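Local coordinates for CELL division control protein 6 (Pyrobaculum aerophilum, PDB 1FNN) that binds ADP and magnesium through an AAA+ ATPase domain, carries a winged-helix domain, and is probably involved in regulating DNA replication, at residues E316-V321 and R328-S333; R299-K302 and Y308-F311; G34-N39 and D124-L129; K63-Y68 and A74-I79. All coordinates share one frame; numbering follows the deposited sequence.

The four contacts fall into two pairs at opposite sides of the chain's centre. Contacts 1 and 2 share the C-terminal winged-helix domain; their centres lie 14 Å apart and they touch where Ser317 meets Ser300 and His332 meets Phe311. Contacts 3 and 4 belong to the nucleotide-binding part, with centres 10 Å apart, on the neighbouring strands 127-132 and 75-80 of one parallel sheet, and contact 4 is nested within the loop that contact 3 closes. Between the pairs, centres are 48 to 67 Å apart. Contact 4 lies a little closer to bound ADP, the Phe76 side chain being about 12 Å from it against about 14 Å for that of Phe128.

Contact 1 of 4, residues E316-V321 and R328-S333; sequences ESYKIV and RPRVHS
Tyr318 and Arg330 supply the one hydrogen bond between residues 316-321 and 328-333. The backbone N of Arg330 donates to Tyr318 OH over 2.8 Å, and an N-H...O angle of 174° makes the bond almost straight. The amide comes in at the edge of the phenol ring, in its plane. The same hydroxyl also hydrogen-bonds His289 ND1 on helix 288-304, so two polar partners grip it, one on the loop and one on another helix.

Van der Waals packing accompanies the bond. Its apolar part is Tyr318 CE2 lying 3.6 Å from Pro329 CB, the proline being oblique to the ring, and Lys319 CG makes a looser approach of 4.3 Å to Pro329 CB. Arg330 CG passes 3.4 Å from Tyr318 OH before its chain bends at chi2 and carries the guanidinium away, to Gln334 OE1. The ring can span this gap because its CG stands anti to the backbone N (chi1 166°), sending the hydroxyl from the helix toward the loop. In the winged-helix domain the contact ties helix 311-324 to the connection leading into helix 332-344, the helix-turn-helix part of such folds; Val331 occupies the N-cap position of the second helix. A phenylalanine in place of Tyr318 would probably keep the packing on Pro329 but leave the Arg330 amide and His289 without their shared oxygen.

Ionic pairing stays on the helix, one turn apart. Lys319 NZ reaches the syn side of Glu316 OE2 at 3.1 Å, forming a salt bridge.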
loop_
_atom_site.group_PDB
_atom_site.type_symbol
_atom_site.label_atom_id
_atom_site.label_comp_id
_atom_site.label_asym_id
_atom_site.label_seq_id
_atom_site.Cartn_x
_atom_site.Cartn_y
_atom_site.Cartn_z
ATOM N N GLU A 316 13.092 13.943 31.238
ATOM C CA GLU A 316 12.726 13.953 32.655
ATOM C C GLU A 316 12.408 12.572 33.165
ATOM O O GLU A 316 12.732 12.175 34.301
ATOM C CB GLU A 316 11.611 14.964 32.962
ATOM C CG GLU A 316 12.134 16.398 32.906
ATOM C CD GLU A 316 13.389 16.597 33.767
ATOM O OE1 GLU A 316 13.432 16.088 34.915
ATOM O OE2 GLU A 316 14.335 17.263 33.278
ATOM N N SER A 317 11.774 11.729 32.348
ATOM C CA SER A 317 11.493 10.353 32.719
ATOM C C SER A 317 12.822 9.591 32.912
ATOM O O SER A 317 12.902 8.665 33.730
ATOM C CB SER A 317 10.659 9.709 31.584
ATOM O OG SER A 317 10.442 8.333 31.864
ATOM N N TYR A 318 13.737 9.821 31.995
ATOM C CA TYR A 318 15.034 9.163 31.933
ATOM C C TYR A 318 15.883 9.472 33.189
ATOM O O TYR A 318 16.470 8.564 33.774
ATOM C CB TYR A 318 15.771 9.580 30.650
ATOM C CG TYR A 318 17.259 9.223 30.625
ATOM C CD1 TYR A 318 17.732 7.963 30.328
ATOM C CD2 TYR A 318 18.204 10.213 30.921
ATOM C CE1 TYR A 318 19.083 7.653 30.311
ATOM C CE2 TYR A 318 19.563 9.914 30.908
ATOM C CZ TYR A 318 19.989 8.661 30.609
ATOM O OH TYR A 318 21.364 8.391 30.605
ATOM N N LYS A 319 15.815 10.698 33.687
ATOM C CA LYS A 319 16.481 10.988 34.982
ATOM C C LYS A 319 15.937 10.156 36.124
ATOM O O LYS A 319 16.665 9.557 36.944
ATOM C CB LYS A 319 16.329 12.477 35.253
ATOM C CG LYS A 319 17.089 13.310 34.228
ATOM C CD LYS A 319 16.811 14.795 34.494
ATOM C CE LYS A 319 17.684 15.608 33.551
ATOM N NZ LYS A 319 17.414 17.071 33.607
ATOM N N ILE A 320 14.608 9.974 36.177
ATOM C CA ILE A 320 13.985 9.145 37.175
ATOM C C ILE A 320 14.397 7.700 37.001
ATOM O O ILE A 320 14.695 7.021 37.995
ATOM C CB ILE A 320 12.432 9.261 37.129
ATOM C CG1 ILE A 320 12.068 10.678 37.579
ATOM C CG2 ILE A 320 11.745 8.199 37.982
ATOM C CD1 ILE A 320 10.636 11.084 37.275
ATOM N N VAL A 321 14.362 7.187 35.765
ATOM C CA VAL A 321 14.730 5.820 35.491
ATOM C C VAL A 321 16.187 5.577 36.001
ATOM O O VAL A 321 16.513 4.472 36.519
ATOM C CB VAL A 321 14.532 5.462 34.025
ATOM C CG1 VAL A 321 15.235 4.179 33.621
ATOM C CG2 VAL A 321 13.010 5.285 33.700
ATOM N N ARG A 328 23.971 7.302 36.786
ATOM C CA ARG A 328 23.916 8.764 36.657
ATOM C C ARG A 328 23.406 8.990 35.222
ATOM O O ARG A 328 23.910 8.297 34.328
ATOM C CB ARG A 328 25.308 9.410 36.719
ATOM C CG ARG A 328 26.312 8.448 37.309
ATOM C CD ARG A 328 26.855 8.786 38.675
ATOM N NE ARG A 328 28.203 9.268 38.543
ATOM C CZ ARG A 328 29.294 9.237 39.275
ATOM N NH1 ARG A 328 29.400 8.676 40.462
ATOM N NH2 ARG A 328 30.373 9.826 38.750
ATOM N N PRO A 329 22.593 9.996 35.048
ATOM C CA PRO A 329 22.015 10.255 33.728
ATOM C C PRO A 329 23.032 10.883 32.792
ATOM O O PRO A 329 23.802 11.729 33.255
ATOM C CB PRO A 329 20.868 11.212 34.023
ATOM C CG PRO A 329 21.307 11.917 35.281
ATOM C CD PRO A 329 22.069 10.907 36.090
ATOM N N ARG A 330 23.031 10.492 31.527
ATOM C CA ARG A 330 23.836 11.088 30.514
ATOM C C ARG A 330 23.228 12.453 30.175
ATOM O O ARG A 330 22.079 12.743 30.487
ATOM C CB ARG A 330 23.983 10.246 29.242
ATOM C CG ARG A 330 24.603 8.872 29.525
ATOM C CD ARG A 330 26.076 9.088 29.991
ATOM N NE ARG A 330 26.628 7.791 30.422
ATOM C CZ ARG A 330 27.107 6.903 29.565
ATOM N NH1 ARG A 330 27.589 5.747 30.020
ATOM N NH2 ARG A 330 27.128 7.115 28.255
ATOM N N VAL A 331 24.011 13.172 29.402
ATOM C CA VAL A 331 23.643 14.575 29.113
ATOM C C VAL A 331 22.714 14.661 27.922
ATOM O O VAL A 331 22.842 13.890 26.965
ATOM C CB VAL A 331 25.022 15.259 28.930
ATOM C CG1 VAL A 331 25.460 15.322 27.497
ATOM C CG2 VAL A 331 25.094 16.523 29.738
ATOM N N HIS A 332 22.004 15.778 27.820
ATOM C CA HIS A 332 21.077 16.061 26.742
ATOM C C HIS A 332 21.564 15.696 25.361
ATOM O O HIS A 332 20.828 15.027 24.628
ATOM C CB HIS A 332 20.697 17.551 26.828
ATOM C CG HIS A 332 19.653 17.994 25.854
ATOM N ND1 HIS A 332 18.302 18.020 26.156
ATOM C CD2 HIS A 332 19.766 18.433 24.575
ATOM C CE1 HIS A 332 17.635 18.459 25.094
ATOM N NE2 HIS A 332 18.495 18.716 24.125
ATOM N N SER A 333 22.761 16.091 24.922
ATOM C CA SER A 333 23.237 15.798 23.573
ATOM C C SER A 333 23.462 14.322 23.341
ATOM O O SER A 333 23.252 13.745 22.254
ATOM C CB SER A 333 24.568 16.551 23.322
ATOM O OG SER A 333 25.503 16.083 24.289
#

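Contact 2 of 4, residues R299-K302 and Y308-F311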
loop_
_atom_site.group_PDB
_atom_site.type_symbol
_atom_site.label_atom_id
_atom_site.label_comp_id
_atom_site.label_asym_id
_atom_site.label_seq_id
_atom_site.Cartn_x
_atom_site.Cartn_y
_atom_site.Cartn_z
ATOM N N ARG A 299 7.953 4.519 29.602
ATOM C CA ARG A 299 7.253 4.981 30.802
ATOM C C ARG A 299 6.483 6.280 30.647
ATOM O O ARG A 299 5.311 6.407 31.131
ATOM C CB ARG A 299 8.221 5.135 32.029
ATOM C CG ARG A 299 8.665 3.748 32.480
ATOM C CD ARG A 299 9.180 3.686 33.910
ATOM N NE ARG A 299 9.698 2.333 34.176
ATOM C CZ ARG A 299 10.475 2.054 35.221
ATOM N NH1 ARG A 299 10.804 3.019 36.068
ATOM N NH2 ARG A 299 10.899 0.806 35.385
ATOM N N SER A 300 6.974 7.252 29.917
ATOM C CA SER A 300 6.251 8.482 29.703
ATOM C C SER A 300 4.966 8.183 28.844
ATOM O O SER A 300 4.007 8.919 29.032
ATOM C CB SER A 300 7.010 9.542 28.935
ATOM O OG SER A 300 8.298 9.746 29.501
ATOM N N LEU A 301 5.098 7.320 27.867
ATOM C CA LEU A 301 3.979 7.042 26.941
ATOM C C LEU A 301 2.889 6.260 27.648
ATOM O O LEU A 301 1.694 6.534 27.480
ATOM C CB LEU A 301 4.496 6.255 25.731
ATOM C CG LEU A 301 5.188 7.029 24.622
ATOM C CD1 LEU A 301 5.849 6.056 23.656
ATOM C CD2 LEU A 301 4.205 7.967 23.876
ATOM N N LYS A 302 3.240 5.350 28.570
ATOM C CA LYS A 302 2.299 4.703 29.455
ATOM C C LYS A 302 1.518 5.682 30.315
ATOM O O LYS A 302 0.324 5.471 30.546
ATOM C CB LYS A 302 2.989 3.672 30.365
ATOM C CG LYS A 302 3.227 2.361 29.663
ATOM C CD LYS A 302 4.338 1.559 30.305
ATOM C CE LYS A 302 3.939 0.107 30.513
ATOM N NZ LYS A 302 3.201 -0.009 31.817
ATOM N N TYR A 308 1.974 10.626 21.195
ATOM C CA TYR A 308 3.319 11.198 21.268
ATOM C C TYR A 308 3.690 11.799 22.620
ATOM O O TYR A 308 2.838 12.209 23.414
ATOM C CB TYR A 308 3.508 12.335 20.250
ATOM C CG TYR A 308 3.304 11.855 18.837
ATOM C CD1 TYR A 308 2.009 11.908 18.269
ATOM C CD2 TYR A 308 4.343 11.359 18.078
ATOM C CE1 TYR A 308 1.813 11.465 16.970
ATOM C CE2 TYR A 308 4.125 10.927 16.792
ATOM C CZ TYR A 308 2.855 10.979 16.233
ATOM O OH TYR A 308 2.703 10.527 14.939
ATOM N N ILE A 309 4.992 11.705 22.960
ATOM C CA ILE A 309 5.477 12.458 24.133
ATOM C C ILE A 309 6.651 13.279 23.624
ATOM O O ILE A 309 7.232 13.084 22.554
ATOM C CB ILE A 309 5.755 11.632 25.374
ATOM C CG1 ILE A 309 6.642 10.403 25.107
ATOM C CG2 ILE A 309 4.497 11.116 26.056
ATOM C CD1 ILE A 309 8.113 10.672 25.076
ATOM N N THR A 310 6.967 14.352 24.309
ATOM C CA THR A 310 8.007 15.276 23.871
ATOM C C THR A 310 9.393 14.757 24.235
ATOM O O THR A 310 9.481 13.939 25.150
ATOM C CB THR A 310 7.814 16.675 24.489
ATOM O OG1 THR A 310 7.910 16.588 25.915
ATOM C CG2 THR A 310 6.449 17.236 24.120
ATOM N N PHE A 311 10.463 15.210 23.636
ATOM C CA PHE A 311 11.828 14.858 24.013
ATOM C C PHE A 311 12.085 15.282 25.460
ATOM O O PHE A 311 12.648 14.502 26.241
ATOM C CB PHE A 311 12.857 15.435 23.042
ATOM C CG PHE A 311 14.292 15.073 23.412
ATOM C CD1 PHE A 311 14.939 14.046 22.761
ATOM C CD2 PHE A 311 14.967 15.755 24.398
ATOM C CE1 PHE A 311 16.239 13.701 23.082
ATOM C CE2 PHE A 311 16.268 15.422 24.732
ATOM C CZ PHE A 311 16.900 14.390 24.068
#
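Within the winged-helix domain, the end of helix 288-304 packs against the short strand 309-310, an edge strand of the small antiparallel sheet, and Ile309 meets Leu301 and Ser300 there. The contact is buried and apolar, with no hydrogen bond between the two segments. The nearest CA atoms are those of Leu301 and Ile309, 6.3 Å apart.

Leu301 presents the CD2 branch, which lies 3.7 Å from Ile309 CG1; CG of the leucine approaches that same isoleucine carbon just as closely. Ile309 CG1 sits between its backbone N and carbonyl carbon (chi1 50°), a rotamer that turns CG1 and CG2 together onto the helix. Ile309 CG2 in turn reaches 3.8 Å from Leu301 CD2 and 3.7 Å from Ser300 O. The isoleucine thus bears on both a side chain and a backbone carbonyl of the helix.

Ser300 contributes its methylene: Ser300 CB is 3.9 Å from Ile309 CG1. Its hydroxyl is engaged with Asp313 OD1 and Ala296 O, so the polar end is satisfied beside an otherwise apolar patch. Further along, Leu301 CD2 comes 4.1 Å from Tyr308 C, while the CB of that tyrosine points away from the helix.

Around this core, Ile309 also touches Ala314 of helix 311-324 and pairs through its backbone with Ile366 of strand 364-367, while Leu301 packs on Leu373 of helix 373-387.

Contact 3 of 4, residues G34-N39 and D124-L129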
loop_
_atom_site.group_PDB
_atom_site.type_symbol
_atom_site.label_atom_id
_atom_site.label_comp_id
_atom_site.label_asym_id
_atom_site.label_seq_id
_atom_site.Cartn_x
_atom_site.Cartn_y
_atom_site.Cartn_z
ATOM N N GLY A 34 -8.007 8.303 -22.703
ATOM C CA GLY A 34 -9.239 9.035 -22.864
ATOM C C GLY A 34 -9.719 9.179 -24.305
ATOM O O GLY A 34 -10.938 9.068 -24.509
ATOM N N ASN A 35 -8.840 9.603 -25.222
ATOM C CA ASN A 35 -9.281 9.777 -26.611
ATOM C C ASN A 35 -9.801 8.454 -27.175
ATOM O O ASN A 35 -10.807 8.415 -27.876
ATOM C CB ASN A 35 -8.150 10.317 -27.488
ATOM C CG ASN A 35 -7.937 11.811 -27.266
ATOM O OD1 ASN A 35 -8.822 12.503 -26.756
ATOM N ND2 ASN A 35 -6.760 12.296 -27.653
ATOM N N TRP A 36 -9.039 7.385 -26.961
ATOM C CA TRP A 36 -9.458 6.068 -27.435
ATOM C C TRP A 36 -10.759 5.601 -26.787
ATOM O O TRP A 36 -11.625 5.119 -27.533
ATOM C CB TRP A 36 -8.389 5.042 -27.248
ATOM C CG TRP A 36 -8.549 3.660 -27.809
ATOM C CD1 TRP A 36 -8.069 3.236 -29.003
ATOM C CD2 TRP A 36 -9.214 2.516 -27.234
ATOM N NE1 TRP A 36 -8.392 1.917 -29.203
ATOM C CE2 TRP A 36 -9.091 1.446 -28.145
ATOM C CE3 TRP A 36 -9.901 2.309 -26.034
ATOM C CZ2 TRP A 36 -9.618 0.180 -27.912
ATOM C CZ3 TRP A 36 -10.428 1.046 -25.802
ATOM C CH2 TRP A 36 -10.293 0.012 -26.711
ATOM N N LEU A 37 -10.955 5.869 -25.482
ATOM C CA LEU A 37 -12.244 5.470 -24.885
ATOM C C LEU A 37 -13.425 6.233 -25.494
ATOM O O LEU A 37 -14.563 5.713 -25.604
ATOM C CB LEU A 37 -12.152 5.683 -23.366
ATOM C CG LEU A 37 -11.220 4.648 -22.665
ATOM C CD1 LEU A 37 -11.042 5.045 -21.188
ATOM C CD2 LEU A 37 -11.832 3.257 -22.782
ATOM N N ARG A 38 -13.203 7.513 -25.791
ATOM C CA ARG A 38 -14.290 8.317 -26.410
ATOM C C ARG A 38 -14.560 7.851 -27.841
ATOM O O ARG A 38 -15.707 7.911 -28.298
ATOM C CB ARG A 38 -13.971 9.804 -26.350
ATOM C CG ARG A 38 -14.149 10.454 -24.976
ATOM C CD ARG A 38 -13.891 11.974 -25.048
ATOM N NE ARG A 38 -12.422 12.176 -25.160
ATOM C CZ ARG A 38 -11.649 12.251 -24.064
ATOM N NH1 ARG A 38 -12.159 12.155 -22.845
ATOM N NH2 ARG A 38 -10.333 12.430 -24.165
ATOM N N ASN A 39 -13.560 7.498 -28.628
ATOM C CA ASN A 39 -13.641 7.070 -30.004
ATOM C C ASN A 39 -12.603 6.014 -30.318
ATOM O O ASN A 39 -11.573 6.200 -30.994
ATOM C CB ASN A 39 -13.408 8.206 -31.017
ATOM C CG ASN A 39 -14.419 9.328 -30.964
ATOM O OD1 ASN A 39 -15.626 9.115 -31.124
ATOM N ND2 ASN A 39 -13.934 10.545 -30.734
ATOM N N ASP A 124 -17.964 -6.293 -33.425
ATOM C CA ASP A 124 -17.476 -4.912 -33.431
ATOM C C ASP A 124 -17.298 -4.410 -31.981
ATOM O O ASP A 124 -17.877 -3.406 -31.608
ATOM C CB ASP A 124 -18.463 -4.022 -34.186
ATOM C CG ASP A 124 -17.929 -2.612 -34.392
ATOM O OD1 ASP A 124 -16.716 -2.456 -34.576
ATOM O OD2 ASP A 124 -18.691 -1.624 -34.373
ATOM N N LEU A 125 -16.433 -5.093 -31.238
ATOM C CA LEU A 125 -16.270 -4.812 -29.819
ATOM C C LEU A 125 -14.916 -4.110 -29.631
ATOM O O LEU A 125 -14.074 -4.164 -30.520
ATOM C CB LEU A 125 -16.187 -6.082 -28.972
ATOM C CG LEU A 125 -17.370 -7.057 -29.038
ATOM C CD1 LEU A 125 -16.981 -8.377 -28.388
ATOM C CD2 LEU A 125 -18.619 -6.440 -28.442
ATOM N N TYR A 126 -14.807 -3.409 -28.525
ATOM C CA TYR A 126 -13.564 -2.708 -28.155
ATOM C C TYR A 126 -13.355 -3.063 -26.675
ATOM O O TYR A 126 -14.278 -2.939 -25.865
ATOM C CB TYR A 126 -13.722 -1.201 -28.380
ATOM C CG TYR A 126 -13.897 -0.811 -29.838
ATOM C CD1 TYR A 126 -15.171 -0.614 -30.368
ATOM C CD2 TYR A 126 -12.798 -0.646 -30.681
ATOM C CE1 TYR A 126 -15.360 -0.264 -31.693
ATOM C CE2 TYR A 126 -12.955 -0.297 -32.005
ATOM C CZ TYR A 126 -14.243 -0.109 -32.499
ATOM O OH TYR A 126 -14.392 0.243 -33.821
ATOM N N MET A 127 -12.204 -3.652 -26.405
ATOM C CA MET A 127 -11.817 -4.156 -25.110
ATOM C C MET A 127 -10.699 -3.304 -24.478
ATOM O O MET A 127 -9.642 -3.119 -25.077
ATOM C CB MET A 127 -11.311 -5.602 -25.306
ATOM C CG MET A 127 -10.813 -6.224 -24.032
ATOM S SD MET A 127 -10.492 -7.961 -24.003
ATOM C CE MET A 127 -9.291 -8.193 -25.314
ATOM N N PHE A 128 -10.967 -2.801 -23.286
ATOM C CA PHE A 128 -9.905 -2.221 -22.443
ATOM C C PHE A 128 -9.480 -3.357 -21.496
ATOM O O PHE A 128 -10.176 -3.659 -20.526
ATOM C CB PHE A 128 -10.454 -1.027 -21.691
ATOM C CG PHE A 128 -9.667 -0.409 -20.582
ATOM C CD1 PHE A 128 -10.335 0.290 -19.594
ATOM C CD2 PHE A 128 -8.287 -0.499 -20.496
ATOM C CE1 PHE A 128 -9.648 0.886 -18.539
ATOM C CE2 PHE A 128 -7.594 0.090 -19.449
ATOM C CZ PHE A 128 -8.277 0.783 -18.468
ATOM N N LEU A 129 -8.365 -3.976 -21.808
ATOM C CA LEU A 129 -7.875 -5.135 -21.093
ATOM C C LEU A 129 -6.800 -4.765 -20.078
ATOM O O LEU A 129 -5.863 -4.002 -20.346
ATOM C CB LEU A 129 -7.350 -6.138 -22.124
ATOM C CG LEU A 129 -6.720 -7.433 -21.606
ATOM C CD1 LEU A 129 -7.744 -8.301 -20.851
ATOM C CD2 LEU A 129 -6.085 -8.214 -22.760
#
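Trp36 holds its CG anti to the backbone N (chi1 -173°), which swings the indole from helix 23-38 toward Tyr126 and Met127. Tyr126 has its CG anti to the carbonyl carbon instead (chi1 -66°), and its CB points toward the helix.

The touching is done by a single corner of the indole. Trp36 CH2, on the six-membered ring, lies 3.6 Å from Met127 O and 4.0 Å from Tyr126 CB. Both partners stand oblique to the indole, and the two aromatic side chains cross at a slant. No hydrogen bond joins the segments. The polar atom of the indole is satisfied in another direction, NE1 bonding to Phe158 O, and this second attachment helps to fix the ring's rotation. Met127 takes part through its backbone, since its CB points away from the helix, and the Phe128 amide N follows at 4.5 Å from Trp36 CH2.

On the helix itself, Arg38 NH2 donates to Asn35 OD1 at 3.0 Å and 171°. The acceptor lies in the guanidinium plane, whereas the donor stands above the plane of the amide carbonyl.

Also within the helix, Leu37 CD2 lies at the edge of the Trp36 ring, in its plane; Leu37 rests besides on Ala74 and on Leu64 of helix 57-68. Strand 127-132 lies between strands 75-80 and 160-166 in the five-stranded parallel sheet; a helix preceding the first strand and laid against this sheet is in keeping with the alpha/beta nucleotide-binding core of AAA+ ATPases.

Contact 4 of 4, residues K63-Y68 and A74-I79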
loop_
_atom_site.group_PDB
_atom_site.type_symbol
_atom_site.label_atom_id
_atom_site.label_comp_id
_atom_site.label_asym_id
_atom_site.label_seq_id
_atom_site.Cartn_x
_atom_site.Cartn_y
_atom_site.Cartn_z
ATOM N N LYS A 63 -10.502 3.903 -10.734
ATOM C CA LYS A 63 -11.043 5.243 -10.742
ATOM C C LYS A 63 -11.124 5.769 -12.185
ATOM O O LYS A 63 -12.103 6.459 -12.541
ATOM C CB LYS A 63 -10.208 6.196 -9.908
ATOM C CG LYS A 63 -10.569 7.660 -10.087
ATOM C CD LYS A 63 -11.906 7.996 -9.434
ATOM C CE LYS A 63 -12.093 7.572 -8.007
ATOM N NZ LYS A 63 -13.428 7.994 -7.430
ATOM N N LEU A 64 -10.070 5.481 -12.943
ATOM C CA LEU A 64 -10.143 5.879 -14.367
ATOM C C LEU A 64 -11.404 5.272 -15.011
ATOM O O LEU A 64 -12.122 5.964 -15.740
ATOM C CB LEU A 64 -8.898 5.404 -15.089
ATOM C CG LEU A 64 -8.526 5.850 -16.509
ATOM C CD1 LEU A 64 -9.170 4.966 -17.555
ATOM C CD2 LEU A 64 -8.792 7.322 -16.759
ATOM N N TRP A 65 -11.585 3.976 -14.883
ATOM C CA TRP A 65 -12.788 3.322 -15.451
ATOM C C TRP A 65 -14.075 3.978 -14.983
ATOM O O TRP A 65 -15.062 4.192 -15.725
ATOM C CB TRP A 65 -12.829 1.819 -15.135
ATOM C CG TRP A 65 -14.100 1.221 -15.715
ATOM C CD1 TRP A 65 -15.169 0.715 -15.022
ATOM C CD2 TRP A 65 -14.402 1.093 -17.106
ATOM N NE1 TRP A 65 -16.103 0.281 -15.928
ATOM C CE2 TRP A 65 -15.688 0.493 -17.199
ATOM C CE3 TRP A 65 -13.716 1.430 -18.276
ATOM C CZ2 TRP A 65 -16.288 0.226 -18.424
ATOM C CZ3 TRP A 65 -14.332 1.151 -19.502
ATOM C CH2 TRP A 65 -15.602 0.555 -19.557
ATOM N N GLU A 66 -14.167 4.273 -13.673
ATOM C CA GLU A 66 -15.328 4.871 -13.074
ATOM C C GLU A 66 -15.634 6.200 -13.786
ATOM O O GLU A 66 -16.819 6.432 -14.092
ATOM C CB GLU A 66 -15.118 5.103 -11.577
ATOM C CG GLU A 66 -16.271 5.676 -10.776
ATOM C CD GLU A 66 -15.690 5.908 -9.360
ATOM O OE1 GLU A 66 -15.388 4.949 -8.637
ATOM O OE2 GLU A 66 -15.564 7.081 -9.046
ATOM N N LEU A 67 -14.619 6.957 -14.175
ATOM C CA LEU A 67 -14.886 8.229 -14.837
ATOM C C LEU A 67 -15.363 8.062 -16.284
ATOM O O LEU A 67 -15.864 9.018 -16.857
ATOM C CB LEU A 67 -13.621 9.075 -14.818
ATOM C CG LEU A 67 -13.136 9.463 -13.414
ATOM C CD1 LEU A 67 -11.771 10.128 -13.450
ATOM C CD2 LEU A 67 -14.166 10.346 -12.715
ATOM N N TYR A 68 -15.046 6.948 -16.934
ATOM C CA TYR A 68 -15.334 6.744 -18.344
ATOM C C TYR A 68 -16.447 5.743 -18.613
ATOM O O TYR A 68 -16.946 5.678 -19.737
ATOM C CB TYR A 68 -14.083 6.224 -19.074
ATOM C CG TYR A 68 -13.236 7.419 -19.477
ATOM C CD1 TYR A 68 -13.487 8.084 -20.668
ATOM C CD2 TYR A 68 -12.204 7.875 -18.663
ATOM C CE1 TYR A 68 -12.732 9.178 -21.058
ATOM C CE2 TYR A 68 -11.438 8.975 -19.033
ATOM C CZ TYR A 68 -11.706 9.615 -20.227
ATOM O OH TYR A 68 -10.950 10.700 -20.600
ATOM N N ALA A 74 -16.342 0.882 -24.997
ATOM C CA ALA A 74 -15.380 -0.161 -24.744
ATOM C C ALA A 74 -15.827 -1.046 -23.591
ATOM O O ALA A 74 -16.439 -0.486 -22.662
ATOM C CB ALA A 74 -14.006 0.447 -24.385
ATOM N N ARG A 75 -15.359 -2.273 -23.577
ATOM C CA ARG A 75 -15.676 -3.171 -22.448
ATOM C C ARG A 75 -14.458 -3.291 -21.516
ATOM O O ARG A 75 -13.364 -3.554 -22.032
ATOM C CB ARG A 75 -15.925 -4.592 -22.992
ATOM C CG ARG A 75 -16.906 -4.553 -24.175
ATOM C CD ARG A 75 -18.333 -4.452 -23.691
ATOM N NE ARG A 75 -19.211 -4.902 -24.790
ATOM C CZ ARG A 75 -19.886 -6.042 -24.909
ATOM N NH1 ARG A 75 -19.851 -6.984 -23.991
ATOM N NH2 ARG A 75 -20.607 -6.187 -26.014
ATOM N N PHE A 76 -14.625 -3.094 -20.221
ATOM C CA PHE A 76 -13.503 -3.166 -19.290
ATOM C C PHE A 76 -13.325 -4.613 -18.832
ATOM O O PHE A 76 -14.292 -5.166 -18.307
ATOM C CB PHE A 76 -13.882 -2.342 -18.059
ATOM C CG PHE A 76 -12.872 -2.275 -16.949
ATOM C CD1 PHE A 76 -11.547 -1.974 -17.186
ATOM C CD2 PHE A 76 -13.271 -2.505 -15.649
ATOM C CE1 PHE A 76 -10.634 -1.910 -16.133
ATOM C CE2 PHE A 76 -12.374 -2.444 -14.600
ATOM C CZ PHE A 76 -11.042 -2.144 -14.833
ATOM N N VAL A 77 -12.255 -5.254 -19.224
ATOM C CA VAL A 77 -11.993 -6.654 -18.960
ATOM C C VAL A 77 -10.814 -6.765 -17.979
ATOM O O VAL A 77 -9.650 -6.546 -18.329
ATOM C CB VAL A 77 -11.741 -7.421 -20.273
ATOM C CG1 VAL A 77 -11.402 -8.871 -19.916
ATOM C CG2 VAL A 77 -13.007 -7.423 -21.176
ATOM N N TYR A 78 -11.173 -6.865 -16.710
ATOM C CA TYR A 78 -10.138 -6.825 -15.655
ATOM C C TYR A 78 -9.637 -8.225 -15.360
ATOM O O TYR A 78 -10.394 -9.114 -14.936
ATOM C CB TYR A 78 -10.737 -6.113 -14.448
ATOM C CG TYR A 78 -9.744 -6.120 -13.284
ATOM C CD1 TYR A 78 -8.777 -5.129 -13.175
ATOM C CD2 TYR A 78 -9.809 -7.137 -12.337
ATOM C CE1 TYR A 78 -7.881 -5.139 -12.127
ATOM C CE2 TYR A 78 -8.911 -7.160 -11.275
ATOM C CZ TYR A 78 -7.953 -6.152 -11.187
ATOM O OH TYR A 78 -7.071 -6.164 -10.156
ATOM N N ILE A 79 -8.323 -8.441 -15.510
ATOM C CA ILE A 79 -7.742 -9.756 -15.280
ATOM C C ILE A 79 -6.793 -9.689 -14.075
ATOM O O ILE A 79 -5.747 -9.047 -14.177
ATOM C CB ILE A 79 -6.970 -10.344 -16.445
ATOM C CG1 ILE A 79 -7.748 -10.483 -17.756
ATOM C CG2 ILE A 79 -6.432 -11.761 -16.096
ATOM C CD1 ILE A 79 -9.063 -11.252 -17.577
#
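Trp65 and Phe76 form the tight part of this contact, an offset stack between helix 57-68 and strand 75-80. The five-membered ring of the indole and the phenyl ring have centroids 4.3 Å apart with planes only 15° from parallel. The two side chains slide past each other in opposite directions, and each sets its CB over the other's ring. Phe76 CB stands 3.4 Å from the centroid of the Trp65 six-membered ring, 8° off the normal; Trp65 CB lies 4.2 Å from the phenyl centroid of Phe76, 4° off. These are two reciprocal CH-pi contacts flanking the stack. Both residues carry CG anti to the backbone N, which extends the rings toward each other.

Ala74 O meets the indole at its edge, in plane, 3.4 Å from Trp65 CH2. With Trp65 cut back to an alanine, the face of Phe76 would probably lose its stacking partner and a gap would open beside Ala74 O.

The looser side lies at Arg75, whose CB points away from the helix and whose carbonyl carbon, Arg75 C, is 4.5 Å from Trp65 CH2. Both aromatic residues remain partly exposed, though Phe128 of the adjoining strand touches each.

The helix begins with Lys57 and Thr58, which bind ADP, and the next strand packs back on it: the P-loop helix against the parallel sheet, as in P-loop NTPases.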